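PDB 4JXR: acetyltransferase from Sinorhizobium meliloti, which probably transfers the acetyl group of acetyl-CoA to the amine of a small substrate, as do phosphinothricin acetyltransferases of the GNAT superfamily. Local coordinates for residues A[73-78]-A[84-89]; A[21-26]-A[91-96]; A[30-35]-A[157-162]; A[116-121]-A[172-177]. All blocks are in the same frame, centred on the assembly; numbering follows the deposited sequence.

Contact 1. Residues A[73-78]-A[84-89]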
# COMPACT_ATOMS: atom_id res chain seq x y z
N SER A 73 -11.01 1.16 4.87
CA SER A 73 -9.93 1.11 5.82
C SER A 73 -8.80 1.99 5.29
O SER A 73 -8.92 2.66 4.26
CB SER A 73 -9.47 -0.31 6.02
OG SER A 73 -8.57 -0.36 7.13
N ALA A 74 -7.68 2.04 6.01
CA ALA A 74 -6.54 2.82 5.53
C ALA A 74 -5.99 2.23 4.25
O ALA A 74 -5.91 1.00 4.09
CB ALA A 74 -5.45 2.82 6.55
N PHE A 75 -5.50 3.10 3.37
CA PHE A 75 -4.60 2.66 2.31
C PHE A 75 -3.26 2.23 2.94
O PHE A 75 -2.77 1.13 2.70
CB PHE A 75 -4.39 3.85 1.36
CG PHE A 75 -3.30 3.60 0.36
CD1 PHE A 75 -3.44 2.67 -0.62
CD2 PHE A 75 -2.13 4.31 0.38
CE1 PHE A 75 -2.42 2.39 -1.52
CE2 PHE A 75 -1.10 4.06 -0.51
CZ PHE A 75 -1.23 3.08 -1.45
N ARG A 76 -2.68 3.09 3.76
CA ARG A 76 -1.56 2.83 4.63
C ARG A 76 -1.83 3.62 5.91
O ARG A 76 -2.34 4.71 5.87
CB ARG A 76 -0.22 3.28 4.03
CG ARG A 76 0.21 2.46 2.87
CD ARG A 76 1.54 2.80 2.16
NE ARG A 76 1.94 1.68 1.32
CZ ARG A 76 3.08 1.61 0.62
NH1 ARG A 76 3.88 2.65 0.52
NH2 ARG A 76 3.38 0.51 -0.00
N ASN A 77 -1.54 3.02 7.05
CA ASN A 77 -1.87 3.64 8.34
C ASN A 77 -0.75 4.55 8.85
O ASN A 77 -0.38 4.47 10.00
CB ASN A 77 -2.18 2.56 9.36
CG ASN A 77 -0.99 1.70 9.64
OD1 ASN A 77 0.04 1.86 9.07
ND2 ASN A 77 -1.14 0.81 10.57
N ARG A 78 -0.23 5.42 8.00
CA ARG A 78 0.73 6.46 8.35
C ARG A 78 -0.04 7.77 8.44
O ARG A 78 -1.03 8.02 7.73
CB ARG A 78 1.89 6.58 7.39
CG ARG A 78 2.84 5.36 7.20
CD ARG A 78 3.15 4.56 8.47
NE ARG A 78 4.30 3.63 8.32
CZ ARG A 78 4.77 2.85 9.29
NH1 ARG A 78 5.83 2.06 9.08
NH2 ARG A 78 4.19 2.84 10.48
N LEU A 84 -7.31 9.67 3.76
CA LEU A 84 -7.47 8.74 2.63
C LEU A 84 -7.99 7.42 3.15
O LEU A 84 -7.45 6.84 4.09
CB LEU A 84 -6.11 8.55 1.98
CG LEU A 84 -6.04 7.47 0.87
CD1 LEU A 84 -6.90 7.80 -0.29
CD2 LEU A 84 -4.61 7.26 0.46
N VAL A 85 -9.01 6.90 2.49
CA VAL A 85 -9.53 5.58 2.74
C VAL A 85 -9.48 4.75 1.45
O VAL A 85 -9.46 5.29 0.34
CB VAL A 85 -10.96 5.59 3.29
CG1 VAL A 85 -10.97 5.90 4.76
CG2 VAL A 85 -11.86 6.56 2.52
N GLU A 86 -9.45 3.45 1.63
CA GLU A 86 -9.48 2.49 0.55
C GLU A 86 -10.70 1.62 0.73
O GLU A 86 -10.97 1.14 1.85
CB GLU A 86 -8.24 1.62 0.61
CG GLU A 86 -8.20 0.51 -0.41
CD GLU A 86 -6.89 -0.23 -0.47
OE1 GLU A 86 -5.89 0.25 0.05
OE2 GLU A 86 -6.86 -1.33 -1.09
N ASP A 87 -11.44 1.31 -0.34
CA ASP A 87 -12.59 0.45 -0.25
C ASP A 87 -12.28 -0.98 -0.60
O ASP A 87 -11.47 -1.23 -1.50
CB ASP A 87 -13.75 0.92 -1.19
CG ASP A 87 -13.46 0.86 -2.63
OD1 ASP A 87 -12.75 1.80 -3.14
OD2 ASP A 87 -14.00 -0.05 -3.31
N SER A 88 -12.97 -1.89 0.07
CA SER A 88 -12.94 -3.32 -0.21
C SER A 88 -14.36 -3.82 -0.28
O SER A 88 -15.18 -3.51 0.57
CB SER A 88 -12.24 -4.06 0.91
OG SER A 88 -10.85 -3.71 0.98
N ILE A 89 -14.71 -4.56 -1.33
CA ILE A 89 -16.05 -5.06 -1.59
C ILE A 89 -15.97 -6.50 -2.00
O ILE A 89 -15.25 -6.83 -2.93
CB ILE A 89 -16.73 -4.26 -2.69
CG1 ILE A 89 -16.74 -2.78 -2.43
CG2 ILE A 89 -18.16 -4.78 -2.92
CD1 ILE A 89 -17.18 -2.02 -3.63
O HOH W 1 -4.90 5.66 4.41
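Ser73 and Glu86 face each other as an antiparallel hydrogen-bonded pair, and this is the firmly joined end of the hairpin made by strands 66-74 and 84-91. Glu86 N gives its hydrogen to Ser73 O at 2.8 Å, while Ser73 N returns a bond to Glu86 O at 3.0 Å, in the carbonyl plane. Apolar packing is close too: Phe75 CB rests against Leu84 CD2 at 3.5 Å. With CG anti to the backbone N (chi1 170°), the Phe75 ring lies between Leu84 CD2 and Glu86 OE1. Phenylalanine suits this buried place because its carbon surface takes the leucine methyl while its CH edge faces the carboxylate. Toward the turn a water stands between the chains, accepting from Phe75 N at 2.8 Å and lying close to Leu84 O.

The extended Glu86 side chain carries OE1 to 3.5 Å from Phe75 CD1, with carboxylate and ring planes 39° apart. The stronger partner of this oxygen lies outside the hairpin: Arg76 of the second subunit. A buried carboxylate held by an arginine and bordered by the positive rim of a phenyl ring is probably kept ionised, so the hairpin end contributes a paired charge to the dimer interface.

Contact 2. Residues A[21-26]-A[91-96]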
# COMPACT_ATOMS: atom_id res chain seq x y z
N TYR A 21 -15.34 -14.37 1.77
CA TYR A 21 -13.95 -14.06 1.48
C TYR A 21 -13.19 -15.32 1.06
O TYR A 21 -12.37 -15.25 0.14
CB TYR A 21 -13.28 -13.39 2.68
CG TYR A 21 -11.91 -12.81 2.36
CD1 TYR A 21 -11.76 -11.82 1.40
CD2 TYR A 21 -10.77 -13.26 3.01
CE1 TYR A 21 -10.52 -11.30 1.09
CE2 TYR A 21 -9.52 -12.74 2.71
CZ TYR A 21 -9.41 -11.76 1.75
OH TYR A 21 -8.18 -11.22 1.44
N ARG A 22 -13.44 -16.45 1.72
CA ARG A 22 -12.78 -17.69 1.33
C ARG A 22 -12.98 -17.99 -0.17
O ARG A 22 -12.03 -18.35 -0.89
CB ARG A 22 -13.32 -18.84 2.17
CG ARG A 22 -12.82 -20.22 1.74
CD ARG A 22 -13.32 -21.35 2.66
NE ARG A 22 -12.59 -22.60 2.38
CZ ARG A 22 -11.48 -22.99 3.00
NH1 ARG A 22 -10.98 -22.28 4.02
NH2 ARG A 22 -10.89 -24.10 2.61
N GLU A 23 -14.22 -17.84 -0.64
CA GLU A 23 -14.53 -18.15 -2.04
C GLU A 23 -13.71 -17.21 -2.91
O GLU A 23 -13.21 -17.60 -3.99
CB GLU A 23 -16.03 -18.04 -2.27
CG GLU A 23 -16.51 -18.51 -3.64
CD GLU A 23 -16.21 -17.60 -4.82
OE1 GLU A 23 -16.16 -16.32 -4.74
OE2 GLU A 23 -16.17 -18.23 -5.93
N SER A 24 -13.63 -15.93 -2.54
CA SER A 24 -12.84 -14.95 -3.31
C SER A 24 -11.36 -15.29 -3.30
O SER A 24 -10.68 -15.22 -4.35
CB SER A 24 -13.06 -13.56 -2.74
OG SER A 24 -12.38 -12.55 -3.51
N VAL A 25 -10.84 -15.68 -2.15
CA VAL A 25 -9.44 -16.04 -2.07
C VAL A 25 -9.13 -17.21 -2.99
O VAL A 25 -8.12 -17.20 -3.69
CB VAL A 25 -9.04 -16.37 -0.61
CG1 VAL A 25 -7.67 -17.05 -0.56
CG2 VAL A 25 -9.04 -15.11 0.24
N LEU A 26 -9.99 -18.23 -2.99
CA LEU A 26 -9.75 -19.43 -3.76
C LEU A 26 -10.02 -19.28 -5.22
O LEU A 26 -9.28 -19.92 -6.02
CB LEU A 26 -10.58 -20.57 -3.21
CG LEU A 26 -10.24 -21.01 -1.80
CD1 LEU A 26 -11.25 -22.03 -1.26
CD2 LEU A 26 -8.82 -21.55 -1.70
N LEU A 91 -18.66 -9.77 -2.92
CA LEU A 91 -19.98 -10.32 -3.14
C LEU A 91 -19.90 -11.81 -3.32
O LEU A 91 -19.07 -12.30 -4.08
CB LEU A 91 -20.54 -9.75 -4.44
CG LEU A 91 -20.77 -8.28 -4.46
CD1 LEU A 91 -21.28 -7.82 -5.81
CD2 LEU A 91 -21.70 -7.84 -3.37
N SER A 92 -20.80 -12.54 -2.70
CA SER A 92 -20.99 -13.96 -3.01
C SER A 92 -21.44 -14.07 -4.46
O SER A 92 -22.05 -13.16 -5.03
CB SER A 92 -22.01 -14.57 -2.10
OG SER A 92 -23.27 -14.08 -2.30
N PRO A 93 -21.17 -15.24 -5.09
CA PRO A 93 -21.58 -15.39 -6.50
C PRO A 93 -23.05 -15.06 -6.72
O PRO A 93 -23.37 -14.41 -7.73
CB PRO A 93 -21.28 -16.85 -6.77
CG PRO A 93 -20.04 -17.09 -5.94
CD PRO A 93 -20.34 -16.36 -4.65
N GLU A 94 -23.92 -15.43 -5.78
CA GLU A 94 -25.35 -15.25 -5.96
C GLU A 94 -25.79 -13.80 -5.83
O GLU A 94 -26.91 -13.47 -6.26
CB GLU A 94 -26.13 -16.09 -4.93
CG GLU A 94 -26.03 -15.55 -3.51
CD GLU A 94 -27.22 -15.91 -2.63
OE1 GLU A 94 -27.12 -16.91 -1.88
OE2 GLU A 94 -28.24 -15.19 -2.68
N ALA A 95 -24.91 -12.96 -5.29
CA ALA A 95 -25.19 -11.55 -5.11
C ALA A 95 -24.77 -10.70 -6.31
O ALA A 95 -24.94 -9.50 -6.27
CB ALA A 95 -24.49 -11.00 -3.87
N ARG A 96 -24.11 -11.29 -7.31
CA ARG A 96 -23.56 -10.51 -8.42
C ARG A 96 -24.66 -10.22 -9.43
O ARG A 96 -25.61 -11.02 -9.58
CB ARG A 96 -22.36 -11.24 -8.99
CG ARG A 96 -21.21 -11.39 -8.01
CD ARG A 96 -20.01 -12.24 -8.40
NE ARG A 96 -19.22 -12.61 -7.19
CZ ARG A 96 -18.35 -13.62 -7.11
NH1 ARG A 96 -18.11 -14.37 -8.18
NH2 ARG A 96 -17.72 -13.90 -6.01
O HOH W 2 -16.70 -17.02 -8.29
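A bend at chi2 (-74°), after a CG anti to the backbone N, turns the Glu23 carboxylate off helix 14-27 toward Arg96, whose chain runs extended from CG to NE. The two meet in a salt bridge: Arg96 NH2 donates to Glu23 OE1 at 3.1 Å, on the syn side, though 33° out of the carboxylate plane. The oxygen is near the guanidinium plane, and the two flat groups are turned 50° apart. This is the single direct bond; the second oxygen is reached through a water, which donates to Glu23 OE2 at 2.7 Å and accepts from Arg96 NH1 at 3.0 Å.

The loop also grips its own arginine side-on: NE and NH2 both donate to Leu91 O, NH2 the closer at 2.8 Å, and Pro93 CA covers one face of the guanidinium. Pro93 also sets CG 4.0 Å from Glu23 CD; its rigid ring suits the opening of the short 3-10 turn 93-95. Asn27, one helical turn on, binds Glu23 OE2.

Leu91, Gly97 and Gly101 bind acetyl-CoA. Arg96 begins the sequence RGKGIG, the Arg-x-x-Gly-x-Gly signature of GNAT motif A, whose backbone in relatives binds the CoA pyrophosphate. Arginine suits this place because its several N-H groups can serve a carbonyl, a carboxylate and a water together. The chemistry implies a surface ion pair, probably softened by solvent, that ties helix 14-27 to the loop leading into the acetyl-CoA site.

Contact 3. Residues A[30-35]-A[157-162]; sequences ATYEET and LDTAFM
The loop 30-35 keeps its backbone well clear of strand 155-165, the closest CA atoms being those of Tyr32 and Leu157 at 9.6 Å, so the gap is spanned by one long side chain. Tyr32 fills it: the first torsion (chi1 -75°, CG anti to the carbonyl carbon) sends the ring across to the strand, hydroxyl first. There Tyr32 OH and Thr159 OG1 share a hydrogen bond of 2.8 Å, the threonine oxygen lying at the ring edge, near its plane. The two side chains approach from opposite directions. Leu157, two residues earlier on the same side of the strand, slides alongside in the reverse sense and sets CD1 3.7 Å from Tyr32 CE1, obliquely to the ring.

Both hydroxyls are buried, and each has another partner: Gly126 N for Tyr32 and Thr149 on the adjoining strand for Thr159. A tyrosine suits the site because its ring can pack against leucine while its end satisfies polar groups. Within the loop, Thr31 OG1 accepts from Glu33 N at 3.1 Å, an ST turn that brackets Tyr32. Tyr81 of the second subunit meets the Tyr32 ring edge-to-face. The contact thus pins the loop between helices 14-27 and 39-51 to the C-terminal part of the central mixed sheet of a GNAT fold, at the dimer interface.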
# COMPACT_ATOMS: atom_id res chain seq x y z
N ALA A 30 -9.52 -10.60 -7.06
CA ALA A 30 -9.77 -9.36 -6.31
C ALA A 30 -8.89 -9.26 -5.10
O ALA A 30 -8.59 -8.16 -4.70
CB ALA A 30 -11.23 -9.24 -5.93
N THR A 31 -8.60 -10.39 -4.47
CA THR A 31 -7.69 -10.40 -3.35
C THR A 31 -6.44 -11.18 -3.73
O THR A 31 -6.51 -12.23 -4.38
CB THR A 31 -8.31 -10.98 -2.07
OG1 THR A 31 -7.28 -11.13 -1.09
CG2 THR A 31 -8.97 -12.33 -2.33
N TYR A 32 -5.30 -10.65 -3.33
CA TYR A 32 -4.01 -11.28 -3.58
C TYR A 32 -3.59 -12.18 -2.43
O TYR A 32 -2.52 -12.78 -2.46
CB TYR A 32 -2.95 -10.20 -3.84
CG TYR A 32 -3.07 -9.56 -5.21
CD1 TYR A 32 -4.11 -9.86 -6.07
CD2 TYR A 32 -2.12 -8.64 -5.63
CE1 TYR A 32 -4.21 -9.27 -7.32
CE2 TYR A 32 -2.21 -8.04 -6.87
CZ TYR A 32 -3.26 -8.35 -7.71
OH TYR A 32 -3.37 -7.74 -8.94
N GLU A 33 -4.45 -12.27 -1.42
CA GLU A 33 -4.25 -13.43 -0.43
C GLU A 33 -4.49 -14.91 -1.06
O GLU A 33 -5.26 -14.96 -2.00
CB GLU A 33 -5.24 -13.20 0.71
CG GLU A 33 -4.90 -13.81 2.05
CD GLU A 33 -5.36 -12.96 3.22
OE1 GLU A 33 -6.31 -12.16 3.10
OE2 GLU A 33 -4.76 -13.12 4.28
N GLU A 34 -3.66 -15.87 -0.68
CA GLU A 34 -3.67 -17.20 -1.27
C GLU A 34 -4.39 -18.20 -0.36
O GLU A 34 -5.10 -19.06 -0.84
CB GLU A 34 -2.23 -17.65 -1.53
CG GLU A 34 -2.03 -19.16 -1.65
CD GLU A 34 -0.58 -19.58 -1.86
OE1 GLU A 34 0.23 -19.47 -0.93
OE2 GLU A 34 -0.27 -20.05 -2.97
N THR A 35 -4.16 -18.07 0.94
CA THR A 35 -4.72 -19.00 1.92
C THR A 35 -5.90 -18.34 2.59
O THR A 35 -5.74 -17.27 3.18
CB THR A 35 -3.66 -19.42 2.94
OG1 THR A 35 -2.56 -20.03 2.22
CG2 THR A 35 -4.23 -20.40 3.94
N LEU A 157 -0.59 -10.71 -13.02
CA LEU A 157 -1.75 -9.89 -12.85
C LEU A 157 -1.37 -8.44 -12.79
O LEU A 157 -0.41 -8.06 -12.13
CB LEU A 157 -2.43 -10.24 -11.52
CG LEU A 157 -2.88 -11.68 -11.33
CD1 LEU A 157 -3.51 -11.83 -9.96
CD2 LEU A 157 -3.86 -12.11 -12.35
N ASP A 158 -2.16 -7.61 -13.44
CA ASP A 158 -2.08 -6.16 -13.31
C ASP A 158 -2.91 -5.71 -12.11
O ASP A 158 -3.90 -6.37 -11.75
CB ASP A 158 -2.56 -5.48 -14.57
CG ASP A 158 -1.78 -5.85 -15.82
OD1 ASP A 158 -0.63 -6.29 -15.74
OD2 ASP A 158 -2.37 -5.65 -16.92
N THR A 159 -2.54 -4.58 -11.54
CA THR A 159 -3.25 -4.02 -10.40
C THR A 159 -3.65 -2.59 -10.75
O THR A 159 -2.78 -1.78 -11.01
CB THR A 159 -2.40 -4.08 -9.13
OG1 THR A 159 -1.88 -5.41 -8.96
CG2 THR A 159 -3.23 -3.72 -7.92
N ALA A 160 -4.94 -2.30 -10.79
CA ALA A 160 -5.41 -0.97 -11.18
C ALA A 160 -5.64 -0.12 -9.95
O ALA A 160 -6.09 -0.59 -8.93
CB ALA A 160 -6.69 -1.05 -11.97
N PHE A 161 -5.30 1.16 -10.05
CA PHE A 161 -5.51 2.14 -8.97
C PHE A 161 -6.52 3.16 -9.47
O PHE A 161 -6.32 3.75 -10.54
CB PHE A 161 -4.22 2.84 -8.63
CG PHE A 161 -3.27 1.96 -7.82
CD1 PHE A 161 -2.73 0.78 -8.31
CD2 PHE A 161 -2.98 2.27 -6.55
CE1 PHE A 161 -1.88 -0.02 -7.55
CE2 PHE A 161 -2.11 1.46 -5.78
CZ PHE A 161 -1.61 0.32 -6.32
N MSE A 162 -7.57 3.36 -8.71
CA MSE A 162 -8.59 4.36 -9.04
C MSE A 162 -8.80 5.26 -7.85
O MSE A 162 -8.52 4.87 -6.71
CB MSE A 162 -9.89 3.71 -9.42
CG MSE A 162 -9.72 2.66 -10.54
SE MSE A 162 -11.41 1.97 -11.14
CE MSE A 162 -12.03 3.48 -12.15

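Contact 4. Residues A[116-121]-A[172-177]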
# COMPACT_ATOMS: atom_id res chain seq x y z
N GLY A 116 -15.79 12.49 7.27
CA GLY A 116 -14.81 13.53 7.08
C GLY A 116 -13.56 13.14 6.34
O GLY A 116 -12.61 13.91 6.29
N PHE A 117 -13.50 11.94 5.75
CA PHE A 117 -12.42 11.61 4.83
C PHE A 117 -12.52 12.46 3.57
O PHE A 117 -13.59 12.97 3.25
CB PHE A 117 -12.43 10.11 4.53
CG PHE A 117 -12.27 9.25 5.77
CD1 PHE A 117 -11.02 9.10 6.35
CD2 PHE A 117 -13.33 8.65 6.38
CE1 PHE A 117 -10.86 8.37 7.49
CE2 PHE A 117 -13.18 7.90 7.49
CZ PHE A 117 -11.94 7.77 8.08
N ARG A 118 -11.40 12.57 2.87
CA ARG A 118 -11.30 13.50 1.72
C ARG A 118 -10.97 12.83 0.38
O ARG A 118 -11.16 13.44 -0.62
CB ARG A 118 -10.29 14.61 2.01
CG ARG A 118 -10.70 15.51 3.19
CD ARG A 118 -12.03 16.23 2.95
NE ARG A 118 -12.22 17.30 3.95
CZ ARG A 118 -11.65 18.50 3.84
NH1 ARG A 118 -10.91 18.84 2.82
NH2 ARG A 118 -11.84 19.37 4.82
N GLN A 119 -10.46 11.57 0.40
CA GLN A 119 -10.16 10.86 -0.84
C GLN A 119 -10.41 9.39 -0.58
O GLN A 119 -10.17 8.90 0.52
CB GLN A 119 -8.70 11.04 -1.27
CG GLN A 119 -8.26 12.49 -1.48
CD GLN A 119 -8.85 13.14 -2.71
OE1 GLN A 119 -9.21 12.52 -3.70
NE2 GLN A 119 -8.91 14.51 -2.67
N MSE A 120 -10.86 8.69 -1.64
CA MSE A 120 -11.01 7.24 -1.58
C MSE A 120 -10.25 6.63 -2.76
O MSE A 120 -10.38 7.09 -3.91
CB MSE A 120 -12.48 6.84 -1.63
CG MSE A 120 -12.71 5.33 -1.40
SE MSE A 120 -14.55 4.86 -1.20
CE MSE A 120 -14.81 5.42 0.58
N ILE A 121 -9.46 5.61 -2.47
CA ILE A 121 -8.72 4.84 -3.47
C ILE A 121 -9.25 3.43 -3.51
O ILE A 121 -9.61 2.85 -2.50
CB ILE A 121 -7.17 4.91 -3.14
CG1 ILE A 121 -6.26 4.33 -4.21
CG2 ILE A 121 -6.84 4.27 -1.82
CD1 ILE A 121 -4.79 4.74 -4.01
N THR A 172 -10.37 22.47 0.82
CA THR A 172 -10.24 23.06 2.15
C THR A 172 -9.29 22.25 3.00
O THR A 172 -9.05 21.07 2.70
CB THR A 172 -11.57 23.14 2.93
OG1 THR A 172 -11.99 21.81 3.18
CG2 THR A 172 -12.62 23.92 2.13
N LYS A 173 -8.70 22.86 4.01
CA LYS A 173 -7.95 22.17 5.02
C LYS A 173 -8.85 21.42 5.97
O LYS A 173 -9.87 21.96 6.37
CB LYS A 173 -7.10 23.19 5.80
CG LYS A 173 -6.21 24.07 4.89
CD LYS A 173 -5.26 23.26 4.02
CE LYS A 173 -4.38 24.08 3.07
NZ LYS A 173 -3.42 24.96 3.76
N PRO A 174 -8.49 20.21 6.43
CA PRO A 174 -9.36 19.53 7.39
C PRO A 174 -9.38 20.23 8.74
O PRO A 174 -8.37 20.67 9.21
CB PRO A 174 -8.81 18.10 7.54
CG PRO A 174 -8.26 17.91 6.21
CD PRO A 174 -7.48 19.26 5.98
N THR A 175 -10.50 20.06 9.41
CA THR A 175 -10.66 20.62 10.74
C THR A 175 -9.77 19.91 11.74
O THR A 175 -9.83 18.68 11.84
CB THR A 175 -12.12 20.50 11.13
OG1 THR A 175 -12.89 21.16 10.11
CG2 THR A 175 -12.37 21.14 12.46
N GLU A 176 -8.91 20.64 12.47
CA GLU A 176 -8.04 20.04 13.44
C GLU A 176 -8.83 19.47 14.59
O GLU A 176 -9.75 20.09 15.12
CB GLU A 176 -6.96 21.02 13.96
CG GLU A 176 -5.98 21.47 12.90
CD GLU A 176 -4.97 22.45 13.45
OE1 GLU A 176 -4.94 22.63 14.70
OE2 GLU A 176 -4.22 23.03 12.63
N GLY A 177 -8.41 18.31 15.03
CA GLY A 177 -8.87 17.74 16.27
C GLY A 177 -10.20 17.04 16.24
O GLY A 177 -10.70 16.65 17.28
O HOH W 3 -12.75 19.58 7.77
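Arg118 and Thr172 cross at about a right angle, the guanidinium of the arginine meeting the backbone and hydroxyl of the threonine together. Arg118 NH1 donates to Thr172 O at 2.9 Å with an N-H...O angle of 156°; the oxygen lies close to the guanidinium plane, yet the donor stands above the carbonyl plane, away from a lone pair. On the other branch, Arg118 NH2 makes a weak bond to Thr172 OG1, also 2.9 Å long but bent to 123°. The threonine hydroxyl sits between its backbone N and carbonyl carbon (chi1 65°), which turns it to the same guanidinium that its carbonyl meets.

Pro174 offers a different surface. Its CG lies over one face of the guanidinium, 4.1 Å from Arg118 NH2, so a flat cation is matched with a compact apolar ring. A water at the guanidinium edge accepts from Arg118 NH2 at 3.1 Å and from Thr175 N at 2.8 Å.

Arginine suits this buried place because its many N-H groups can bind backbone oxygens of the irregular C-terminal tail: Thr172 O here, and Gly169 O just before this segment. Thr172 OG1 also bonds to Glu168, while Trp156 of the second subunit bonds to Thr172 O and packs on Pro174. Gly116, with positive phi, ends helix 100-115 in a Schellman motif; a side chain there would jam against the preceding carbonyl oxygen, so glycine fits. The chain then turns into strand 119-125, a helix-to-strand connection of the GNAT fold over which the C-terminal tail is laid.

How the contacts relate
Contacts 1, 3 and 4 all reach the same mixed sheet, in which strands 66-74, 84-91, 119-125 and 155-165 lie side by side. Contact 4 joins contact 1 directly through bonds between Val85 and strand 119-125; their centres are 13 Å apart. Contact 2 sits at the other end of the molecule, about 32 Å from contact 4 between centres. Tyr21 binds Thr31 and Glu33, linking contact 2 to contact 3. Along the chain, contact 1 is a short-range hairpin within the longer spans of contacts 2 and 3 and closes before contact 4 opens; contacts 2 and 3 interlock, as do 3 and 4. Contacts 1, 3 and 4 touch the second subunit, so strands and tail that build the fold also lie at the dimer interface.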